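Local coordinates for protein phosphatidylserine synthase (PDB 3HSI) that belongs to the phospholipase D superfamily of alpha/beta enzymes and probably acts in phospholipid metabolism, at residues C[150-155]-C[181-186]; C[53-58]-C[144-149]; C[27-32]-C[176-181]; C[22-27]-C[244-249]. One frame throughout, in Å; residues are numbered along the deposited sequence.

Contact 1 (C[150-155]-C[181-186])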
# COMPACT_ATOMS: atom_id res chain seq x y z
N ASP C 150 1.68 32.27 -20.01
CA ASP C 150 0.30 32.31 -19.51
C ASP C 150 -0.64 31.27 -20.18
O ASP C 150 -1.88 31.38 -20.08
CB ASP C 150 -0.30 33.71 -19.71
CG ASP C 150 0.30 34.76 -18.77
OD1 ASP C 150 0.81 34.42 -17.67
OD2 ASP C 150 0.24 35.96 -19.14
N THR C 151 -0.07 30.24 -20.82
CA THR C 151 -0.86 29.20 -21.47
C THR C 151 -0.71 27.82 -20.79
O THR C 151 0.42 27.35 -20.57
CB THR C 151 -0.54 29.15 -22.99
OG1 THR C 151 -0.77 30.46 -23.52
CG2 THR C 151 -1.42 28.19 -23.75
N VAL C 152 -1.83 27.19 -20.43
CA VAL C 152 -1.82 25.83 -19.93
C VAL C 152 -2.11 24.82 -21.05
O VAL C 152 -3.12 24.94 -21.75
CB VAL C 152 -2.77 25.63 -18.75
CG1 VAL C 152 -2.78 24.17 -18.33
CG2 VAL C 152 -2.36 26.48 -17.56
N LEU C 153 -1.23 23.83 -21.21
CA LEU C 153 -1.51 22.69 -22.07
C LEU C 153 -1.67 21.48 -21.14
O LEU C 153 -0.71 21.05 -20.52
CB LEU C 153 -0.40 22.48 -23.10
CG LEU C 153 -0.62 21.47 -24.23
CD1 LEU C 153 -1.88 21.78 -25.06
CD2 LEU C 153 0.60 21.39 -25.18
N TYR C 154 -2.89 20.98 -21.03
CA TYR C 154 -3.18 19.93 -20.07
C TYR C 154 -3.44 18.61 -20.80
O TYR C 154 -4.23 18.57 -21.76
CB TYR C 154 -4.37 20.31 -19.19
CG TYR C 154 -4.54 19.41 -17.98
CD1 TYR C 154 -3.98 19.76 -16.74
CD2 TYR C 154 -5.24 18.18 -18.07
CE1 TYR C 154 -4.12 18.92 -15.63
CE2 TYR C 154 -5.38 17.35 -16.98
CZ TYR C 154 -4.82 17.72 -15.76
OH TYR C 154 -4.95 16.87 -14.68
N SER C 155 -2.81 17.54 -20.34
CA SER C 155 -2.97 16.23 -20.96
C SER C 155 -2.44 15.12 -20.07
O SER C 155 -1.50 15.33 -19.28
CB SER C 155 -2.20 16.16 -22.27
OG SER C 155 -2.41 14.89 -22.86
N ALA C 181 -4.06 33.60 -17.83
CA ALA C 181 -2.94 34.00 -16.96
C ALA C 181 -3.09 33.56 -15.50
O ALA C 181 -2.13 33.12 -14.86
CB ALA C 181 -2.73 35.51 -17.04
N GLU C 182 -4.30 33.68 -14.97
CA GLU C 182 -4.53 33.41 -13.56
C GLU C 182 -4.50 31.89 -13.31
O GLU C 182 -3.97 31.43 -12.28
CB GLU C 182 -5.88 34.01 -13.12
CG GLU C 182 -5.82 34.94 -11.91
CD GLU C 182 -7.03 34.78 -10.92
OE1 GLU C 182 -7.96 35.61 -11.02
OE2 GLU C 182 -7.04 33.84 -10.06
N LEU C 183 -5.03 31.09 -14.25
CA LEU C 183 -4.87 29.64 -14.15
C LEU C 183 -3.38 29.26 -14.26
O LEU C 183 -2.87 28.45 -13.47
CB LEU C 183 -5.69 28.87 -15.22
CG LEU C 183 -5.57 27.33 -15.09
CD1 LEU C 183 -6.05 26.86 -13.74
CD2 LEU C 183 -6.31 26.51 -16.15
N ALA C 184 -2.68 29.86 -15.21
CA ALA C 184 -1.26 29.57 -15.37
C ALA C 184 -0.51 29.91 -14.08
O ALA C 184 0.23 29.08 -13.56
CB ALA C 184 -0.66 30.30 -16.59
N ASP C 185 -0.73 31.11 -13.56
CA ASP C 185 -0.06 31.52 -12.31
C ASP C 185 -0.38 30.54 -11.17
O ASP C 185 0.47 30.20 -10.39
CB ASP C 185 -0.47 32.92 -11.91
CG ASP C 185 0.14 33.99 -12.82
OD1 ASP C 185 1.05 33.69 -13.64
OD2 ASP C 185 -0.32 35.15 -12.71
N SER C 186 -1.61 30.05 -11.11
CA SER C 186 -2.01 29.15 -10.03
C SER C 186 -1.27 27.82 -10.10
O SER C 186 -0.90 27.25 -9.08
CB SER C 186 -3.51 28.88 -10.10
OG SER C 186 -3.89 27.93 -9.12
O HOH W 1 0.96 35.57 -15.40
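Val152 and Ala184 mark the tightly packed part of a strand-on-helix contact, in which strand 151-155, in a mixed beta sheet of the alpha/beta, phospholipase D-type fold, lies against the first turns of helix 181-195. The two axes approach to 7.5 Å with a crossing angle of 66°, so only one end of the strand meets the helix. Val152 turns its CG2 to the helix: with chi1 at 176°, CG1 is anti to the backbone N and CG2 falls beside it. CG2 lies 3.9 Å from Ala184 CA and 4.1 Å from Leu183 CG, so it meets the helix backbone as much as its side chains. Just before the strand begins, Asp150 CA lies 3.7 Å from Ala184 CB, a close approach that the small side chain permits.

The loose side begins at Asp150, which is partly exposed, as is Asp185. The Asp150 carboxylate passes over Ala181, with CG 3.6 Å from Ala181 CB, and no direct hydrogen bond joins the two segments. Asp150 OD1 and Asp185 OD1 stand 4.1 Å apart, a like-charge approach that is probably eased by Arg52, which forms a salt bridge with Asp185 and a long, weak ion pair with Asp150. Between the carboxylates sits one water, donating to Asp150 OD1 at 2.5 Å and to Asp185 OD1 at 2.6 Å.

Contact 2 (C[53-58]-C[144-149])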
# COMPACT_ATOMS: atom_id res chain seq x y z
N ILE C 53 8.61 28.09 -18.60
CA ILE C 53 8.14 26.82 -19.09
C ILE C 53 8.21 25.83 -17.93
O ILE C 53 9.30 25.47 -17.48
CB ILE C 53 8.99 26.28 -20.28
CG1 ILE C 53 8.83 27.19 -21.52
CG2 ILE C 53 8.59 24.82 -20.60
CD1 ILE C 53 9.83 26.92 -22.65
N TYR C 54 7.04 25.45 -17.44
CA TYR C 54 6.87 24.42 -16.42
C TYR C 54 6.16 23.23 -17.02
O TYR C 54 5.17 23.38 -17.76
CB TYR C 54 6.07 24.95 -15.21
CG TYR C 54 6.85 25.90 -14.29
CD1 TYR C 54 7.13 25.54 -12.95
CD2 TYR C 54 7.30 27.13 -14.75
CE1 TYR C 54 7.84 26.39 -12.10
CE2 TYR C 54 8.02 28.00 -13.90
CZ TYR C 54 8.28 27.62 -12.58
OH TYR C 54 8.97 28.48 -11.76
N VAL C 55 6.67 22.05 -16.68
CA VAL C 55 6.17 20.78 -17.14
C VAL C 55 6.20 19.84 -15.94
O VAL C 55 7.22 19.78 -15.25
CB VAL C 55 7.09 20.21 -18.24
CG1 VAL C 55 6.78 18.74 -18.52
CG2 VAL C 55 6.96 21.02 -19.54
N THR C 56 5.06 19.19 -15.64
CA THR C 56 5.00 18.04 -14.74
C THR C 56 4.48 16.93 -15.63
O THR C 56 3.48 17.10 -16.29
CB THR C 56 3.98 18.19 -13.52
OG1 THR C 56 2.67 18.54 -14.03
CG2 THR C 56 4.42 19.23 -12.54
N ALA C 57 5.20 15.82 -15.71
CA ALA C 57 4.78 14.66 -16.49
C ALA C 57 5.25 13.43 -15.73
O ALA C 57 6.08 13.55 -14.81
CB ALA C 57 5.36 14.72 -17.90
N LEU C 58 4.68 12.27 -16.04
CA LEU C 58 5.16 11.03 -15.45
C LEU C 58 6.61 10.79 -15.90
O LEU C 58 7.51 10.53 -15.09
CB LEU C 58 4.29 9.85 -15.85
CG LEU C 58 4.73 8.47 -15.29
CD1 LEU C 58 4.85 8.45 -13.76
CD2 LEU C 58 3.80 7.32 -15.79
N LYS C 144 -0.45 16.51 -13.88
CA LYS C 144 -0.28 16.92 -15.28
C LYS C 144 -0.29 18.41 -15.45
O LYS C 144 -0.69 19.15 -14.56
CB LYS C 144 -1.41 16.34 -16.16
CG LYS C 144 -1.71 14.88 -15.94
CD LYS C 144 -0.53 13.98 -16.36
CE LYS C 144 -0.75 12.53 -15.90
NZ LYS C 144 0.40 11.67 -16.34
N GLY C 145 0.16 18.87 -16.62
CA GLY C 145 0.10 20.30 -16.91
C GLY C 145 1.44 20.77 -17.43
O GLY C 145 2.47 20.40 -16.88
N PHE C 146 1.39 21.56 -18.50
CA PHE C 146 2.52 22.27 -19.02
C PHE C 146 2.09 23.73 -19.02
O PHE C 146 1.01 24.07 -19.46
CB PHE C 146 2.80 21.91 -20.49
CG PHE C 146 3.01 20.45 -20.75
CD1 PHE C 146 3.29 19.56 -19.72
CD2 PHE C 146 2.98 19.98 -22.05
CE1 PHE C 146 3.50 18.20 -19.98
CE2 PHE C 146 3.20 18.64 -22.33
CZ PHE C 146 3.48 17.74 -21.28
N VAL C 147 2.95 24.61 -18.51
CA VAL C 147 2.64 26.01 -18.53
C VAL C 147 3.72 26.69 -19.34
O VAL C 147 4.90 26.53 -19.05
CB VAL C 147 2.58 26.59 -17.10
CG1 VAL C 147 2.38 28.13 -17.13
CG2 VAL C 147 1.50 25.87 -16.26
N PHE C 148 3.30 27.42 -20.37
CA PHE C 148 4.21 28.24 -21.18
C PHE C 148 3.72 29.64 -21.01
O PHE C 148 2.64 29.98 -21.51
CB PHE C 148 4.15 27.83 -22.66
CG PHE C 148 4.34 26.35 -22.89
CD1 PHE C 148 3.25 25.49 -22.89
CD2 PHE C 148 5.61 25.83 -23.12
CE1 PHE C 148 3.43 24.15 -23.12
CE2 PHE C 148 5.79 24.47 -23.36
CZ PHE C 148 4.71 23.63 -23.34
N ASP C 149 4.50 30.45 -20.32
CA ASP C 149 4.08 31.80 -19.99
C ASP C 149 2.71 31.74 -19.34
O ASP C 149 2.62 31.19 -18.24
CB ASP C 149 4.18 32.73 -21.21
CG ASP C 149 5.62 32.95 -21.63
OD1 ASP C 149 6.52 32.39 -20.97
OD2 ASP C 149 5.86 33.68 -22.63
O HOH W 2 1.07 20.82 -13.33
O HOH W 3 2.44 12.61 -17.87
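Phe146 and Phe148 share nearly the same first torsion, chi1 -56° and -52°, which puts CG beside the backbone N and lays each ring against its cross-strand neighbour, Val55 or Ile53, on the face of the sheet that all four residues share. Both are non-hydrogen-bonded antiparallel pairs. Val55 CG1 comes within 3.6 Å of Phe146 CE1, and Ile53 CG1 within 3.8 Å of Phe148 CD2; in both pairs the side chains cross obliquely. Thr56 O lies in the plane of the Phe146 ring, at its edge. Helix 35-48 lies over this face through Phe38, Leu45 and Ile46, whereas Tyr54 and Val147 point to the opposite face and meet Val188 of helix 181-195. Tyr54 OH bonds beyond the contact to Asp84 and Asn192.

Three backbone bonds fix the register. Val147 N to Tyr54 O is the shortest at 2.6 Å, Tyr54 N returns to Val147 O at 2.9 Å, and Thr56 N reaches Gly145 O at 3.1 Å with an N-H...O angle of 174°. Beyond them the segments separate, and waters bridge: one links Thr56 OG1 to Lys144 O, while another accepts from Leu58 N at 2.9 Å and from Lys144 NZ at 2.7 Å.

Lys144 and Asp149 occupy the lysine and aspartate positions of the HxKxxxxD signature of the phospholipase D superfamily. The chemistry therefore divides: an apolar, backbone-bonded strand pair holds the signature segment in register, and at the Lys144 end polar atoms and ordered water take over.

Contact 3 (C[27-32]-C[176-181]); sequences EQIEFL and QKITHA
Strand 29-31 pairs antiparallel with strand 176-179, adding a short strand from near the N terminus to the sheet that also holds strand 151-155. The strand axes run 4.7 Å apart at 170°. Glu30 and Lys177 form a hydrogen-bonded pair, Glu30 N to Lys177 O at 2.9 Å and Lys177 N to Glu30 O at 2.8 Å, while Gln28 O, just before the strand, accepts the last bond of the ladder from Thr179 N. A water also donates to Gln28 O, and weakly to Lys177 O.

On one face Ile29 and Ile178 lie side by side, CG2 of the first 3.8 Å from CG1 of the second. On the same face a chi1 of -67° sets Gln176 CG 3.4 Å from Phe31 CD2, and the bend at chi2 stands the amide 74° from the ring plane. Glu411 of helix 405-415 takes a weak bond from the Gln176 amide and also touches Phe31.

In this alpha/beta fold the strand runs straight into helix 181-195, and His180 is the N-cap: its ND1 makes a weak bond to Glu182 N, while NE2 is held by Ala23 O. The extended Gln28 side chain crosses the His180 ring at an angle, its OE1 3.8 Å from His180 CD2 and bonded to Gln25 N.

The other face is polar and partly open to solvent. Glu30 and Lys177 point the same way, but Glu30 OE1 and Lys177 NZ stand 4.2 Å apart, beyond a salt bridge; the ammonium instead bonds to Gln41 of helix 35-48.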
# COMPACT_ATOMS: atom_id res chain seq x y z
N GLU C 27 -13.53 31.02 -25.88
CA GLU C 27 -12.46 31.24 -26.81
C GLU C 27 -11.10 30.95 -26.19
O GLU C 27 -10.12 30.76 -26.90
CB GLU C 27 -12.47 32.70 -27.23
CG GLU C 27 -11.91 33.57 -26.14
CD GLU C 27 -11.91 35.04 -26.46
OE1 GLU C 27 -12.09 35.41 -27.65
OE2 GLU C 27 -11.72 35.83 -25.50
N GLN C 28 -11.00 30.94 -24.86
CA GLN C 28 -9.71 30.72 -24.22
C GLN C 28 -9.38 29.24 -24.13
O GLN C 28 -8.29 28.90 -23.72
CB GLN C 28 -9.66 31.32 -22.81
CG GLN C 28 -9.74 32.84 -22.72
CD GLN C 28 -9.83 33.33 -21.27
OE1 GLN C 28 -10.72 32.92 -20.49
NE2 GLN C 28 -8.89 34.20 -20.90
N ILE C 29 -10.32 28.36 -24.51
CA ILE C 29 -10.09 26.91 -24.45
C ILE C 29 -10.18 26.28 -25.82
O ILE C 29 -11.10 26.57 -26.57
CB ILE C 29 -11.13 26.15 -23.54
CG1 ILE C 29 -11.42 26.93 -22.29
CG2 ILE C 29 -10.61 24.77 -23.12
CD1 ILE C 29 -12.89 27.16 -22.06
N GLU C 30 -9.23 25.39 -26.13
CA GLU C 30 -9.28 24.52 -27.31
C GLU C 30 -9.04 23.07 -26.90
O GLU C 30 -8.10 22.78 -26.15
CB GLU C 30 -8.21 24.89 -28.34
CG GLU C 30 -8.32 26.31 -28.86
CD GLU C 30 -7.22 26.67 -29.85
OE1 GLU C 30 -6.59 25.74 -30.42
OE2 GLU C 30 -7.00 27.88 -30.08
N PHE C 31 -9.89 22.17 -27.38
CA PHE C 31 -9.65 20.72 -27.28
C PHE C 31 -8.94 20.34 -28.59
O PHE C 31 -9.51 20.49 -29.65
CB PHE C 31 -10.98 19.95 -27.20
CG PHE C 31 -11.78 20.23 -25.96
CD1 PHE C 31 -12.75 21.22 -25.94
CD2 PHE C 31 -11.57 19.48 -24.79
CE1 PHE C 31 -13.50 21.48 -24.79
CE2 PHE C 31 -12.29 19.73 -23.63
CZ PHE C 31 -13.26 20.74 -23.63
N LEU C 32 -7.68 19.90 -28.50
CA LEU C 32 -6.90 19.43 -29.66
C LEU C 32 -7.41 18.07 -30.12
O LEU C 32 -8.01 17.34 -29.34
CB LEU C 32 -5.40 19.32 -29.30
CG LEU C 32 -4.71 20.50 -28.60
CD1 LEU C 32 -3.20 20.23 -28.50
CD2 LEU C 32 -4.98 21.84 -29.29
N GLN C 176 -5.93 19.61 -23.84
CA GLN C 176 -6.63 20.88 -23.76
C GLN C 176 -5.66 22.03 -23.59
O GLN C 176 -4.79 22.02 -22.72
CB GLN C 176 -7.65 20.89 -22.64
CG GLN C 176 -8.77 19.94 -22.87
CD GLN C 176 -8.41 18.54 -22.46
OE1 GLN C 176 -7.56 18.34 -21.59
NE2 GLN C 176 -9.04 17.55 -23.08
N LYS C 177 -5.84 23.02 -24.45
CA LYS C 177 -5.06 24.24 -24.37
C LYS C 177 -5.93 25.37 -23.78
O LYS C 177 -7.01 25.68 -24.30
CB LYS C 177 -4.53 24.63 -25.77
CG LYS C 177 -3.27 25.46 -25.68
CD LYS C 177 -3.25 26.58 -26.65
CE LYS C 177 -3.36 26.14 -28.05
NZ LYS C 177 -2.94 27.27 -28.92
N ILE C 178 -5.47 25.93 -22.66
CA ILE C 178 -6.16 27.03 -22.00
C ILE C 178 -5.23 28.22 -21.81
O ILE C 178 -4.24 28.16 -21.08
CB ILE C 178 -6.78 26.62 -20.63
CG1 ILE C 178 -7.73 25.45 -20.79
CG2 ILE C 178 -7.54 27.79 -20.03
CD1 ILE C 178 -7.72 24.50 -19.59
N THR C 179 -5.58 29.28 -22.51
CA THR C 179 -4.90 30.55 -22.41
C THR C 179 -5.55 31.40 -21.31
O THR C 179 -6.60 32.01 -21.52
CB THR C 179 -4.98 31.28 -23.75
OG1 THR C 179 -4.35 30.46 -24.77
CG2 THR C 179 -4.25 32.59 -23.67
N HIS C 180 -4.95 31.40 -20.12
CA HIS C 180 -5.54 32.06 -18.96
C HIS C 180 -4.45 32.34 -17.92
O HIS C 180 -4.00 31.43 -17.19
CB HIS C 180 -6.63 31.17 -18.34
CG HIS C 180 -7.55 31.90 -17.42
ND1 HIS C 180 -7.10 32.80 -16.47
CD2 HIS C 180 -8.90 31.89 -17.31
CE1 HIS C 180 -8.13 33.31 -15.82
NE2 HIS C 180 -9.24 32.77 -16.30
N ALA C 181 -4.06 33.60 -17.83
CA ALA C 181 -2.94 34.00 -16.96
C ALA C 181 -3.09 33.56 -15.50
O ALA C 181 -2.13 33.12 -14.86
CB ALA C 181 -2.73 35.51 -17.04
O HOH W 4 -6.46 27.95 -25.73

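Contact 4 (C[22-27]-C[244-249])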
# COMPACT_ATOMS: atom_id res chain seq x y z
N LEU C 22 -12.91 29.89 -11.34
CA LEU C 22 -12.37 31.04 -12.03
C LEU C 22 -13.00 31.11 -13.42
O LEU C 22 -13.04 30.12 -14.16
CB LEU C 22 -10.85 30.85 -12.10
CG LEU C 22 -9.98 31.61 -13.09
CD1 LEU C 22 -9.97 33.12 -12.85
CD2 LEU C 22 -8.56 31.02 -12.98
N ALA C 23 -13.48 32.30 -13.77
CA ALA C 23 -14.19 32.53 -15.02
C ALA C 23 -13.30 32.31 -16.24
O ALA C 23 -12.14 32.70 -16.25
CB ALA C 23 -14.80 33.93 -15.03
N LEU C 24 -13.85 31.68 -17.26
CA LEU C 24 -13.06 31.26 -18.40
C LEU C 24 -13.83 31.55 -19.68
O LEU C 24 -14.93 31.04 -19.85
CB LEU C 24 -12.90 29.75 -18.29
CG LEU C 24 -11.63 28.96 -18.45
CD1 LEU C 24 -12.06 27.52 -18.33
CD2 LEU C 24 -11.02 29.19 -19.80
N GLN C 25 -13.31 32.37 -20.59
CA GLN C 25 -14.02 32.53 -21.87
C GLN C 25 -13.90 31.29 -22.73
O GLN C 25 -12.90 30.55 -22.63
CB GLN C 25 -13.61 33.81 -22.57
CG GLN C 25 -13.63 34.97 -21.61
CD GLN C 25 -14.15 36.20 -22.23
OE1 GLN C 25 -13.64 36.64 -23.27
NE2 GLN C 25 -15.19 36.79 -21.62
N ALA C 26 -14.92 31.01 -23.53
CA ALA C 26 -14.96 29.81 -24.37
C ALA C 26 -13.84 29.81 -25.40
O ALA C 26 -13.26 28.76 -25.74
CB ALA C 26 -16.34 29.68 -25.06
N GLU C 27 -13.53 31.02 -25.88
CA GLU C 27 -12.46 31.24 -26.81
C GLU C 27 -11.10 30.95 -26.19
O GLU C 27 -10.12 30.76 -26.90
CB GLU C 27 -12.47 32.70 -27.23
CG GLU C 27 -11.91 33.57 -26.14
CD GLU C 27 -11.91 35.04 -26.46
OE1 GLU C 27 -12.09 35.41 -27.65
OE2 GLU C 27 -11.72 35.83 -25.50
N LEU C 244 -19.12 30.02 -17.75
CA LEU C 244 -18.11 28.97 -17.94
C LEU C 244 -16.88 29.23 -17.04
O LEU C 244 -16.36 30.36 -17.01
CB LEU C 244 -17.69 28.97 -19.41
CG LEU C 244 -16.54 28.04 -19.81
CD1 LEU C 244 -16.88 26.55 -19.53
CD2 LEU C 244 -16.21 28.27 -21.26
N SER C 245 -16.41 28.20 -16.36
CA SER C 245 -15.45 28.34 -15.24
C SER C 245 -14.58 27.10 -14.99
O SER C 245 -14.94 26.00 -15.35
CB SER C 245 -16.23 28.61 -13.94
OG SER C 245 -16.56 29.95 -13.90
N VAL C 246 -13.45 27.30 -14.31
CA VAL C 246 -12.49 26.24 -14.10
C VAL C 246 -12.04 26.22 -12.63
O VAL C 246 -11.85 27.27 -12.02
CB VAL C 246 -11.28 26.32 -15.11
CG1 VAL C 246 -10.39 27.57 -14.85
CG2 VAL C 246 -10.44 25.05 -15.04
N SER C 247 -11.96 25.02 -12.05
CA SER C 247 -11.46 24.85 -10.68
C SER C 247 -10.34 23.80 -10.61
O SER C 247 -10.59 22.63 -10.88
CB SER C 247 -12.61 24.44 -9.75
OG SER C 247 -12.24 24.54 -8.37
N PRO C 248 -9.09 24.22 -10.24
CA PRO C 248 -7.94 23.30 -10.23
C PRO C 248 -7.87 22.48 -8.95
O PRO C 248 -7.98 23.01 -7.86
CB PRO C 248 -6.73 24.25 -10.29
CG PRO C 248 -7.17 25.45 -9.58
CD PRO C 248 -8.69 25.59 -9.90
N LEU C 249 -7.61 21.19 -9.08
CA LEU C 249 -7.82 20.25 -7.97
C LEU C 249 -6.60 19.39 -7.81
O LEU C 249 -6.00 19.03 -8.79
CB LEU C 249 -9.02 19.34 -8.32
CG LEU C 249 -10.41 19.98 -8.45
CD1 LEU C 249 -11.45 18.94 -8.88
CD2 LEU C 249 -10.82 20.63 -7.10
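Leu22 and Val246 form a hydrogen-bonded antiparallel pair, Leu22 N to Val246 O and Val246 N to Leu22 O both at 2.9 Å, with Ala23 and Ser245 as the adjoining non-hydrogen-bonded pair. These two bridges add strand 22-23 to strand 245-252, whose other neighbour is strand 391-398, in the second large mixed sheet of this alpha/beta, phospholipase D-type fold. Leu24 N continues the pairing to Leu244 O at 2.8 Å, although its donor is tilted 29° from the carbonyl plane. From there the chain swings off, and the end-to-end directions of the touching parts differ by 129°.

One apolar cluster forms round Leu24 and Val246. Leu24 CD1 comes to 3.5 Å from Val246 CB and also touches CG1. That CG1 has chi1 of 68°, set between the backbone N and the carbonyl carbon, where it also lies 3.7 Å from Leu22 O. Val246 is backed by Leu395 of strand 391-398, and Ile29 touches both Leu24 and Leu244.

The opposite side is more polar. Ser245 CB and OG lie beside the Leu22 carbonyl, but the hydroxyl's hydrogen bond is to Val243 O. Ala23 O is likewise taken from outside, by His180 NE2.

At the far end Leu244 reaches along the departing chain toward the 3-10 turn: its CG lies 3.4 Å from Leu24 O, and its CD2 3.7 Å from Ala26 CA.

In the fold
Contacts 1, 2 and 3 reach one sheet: Leu153 N bonds to Phe146 O at 2.8 Å between contacts 1 and 2, and Val152 N to Ile178 O at 2.7 Å between contacts 1 and 3. Contact 1 lies about 9 Å, centre to centre, from each. Contact 4 belongs to the other sheet, yet its centre is only about 10 Å from that of contact 3, because residues 22-32 pass from one sheet to the next; Ile29 CG1 and Leu24 CD2 meet there at 3.4 Å. Contact 2 carries part of the superfamily's signature motif, and the centres of contacts 2 and 4 are about 18 Å apart.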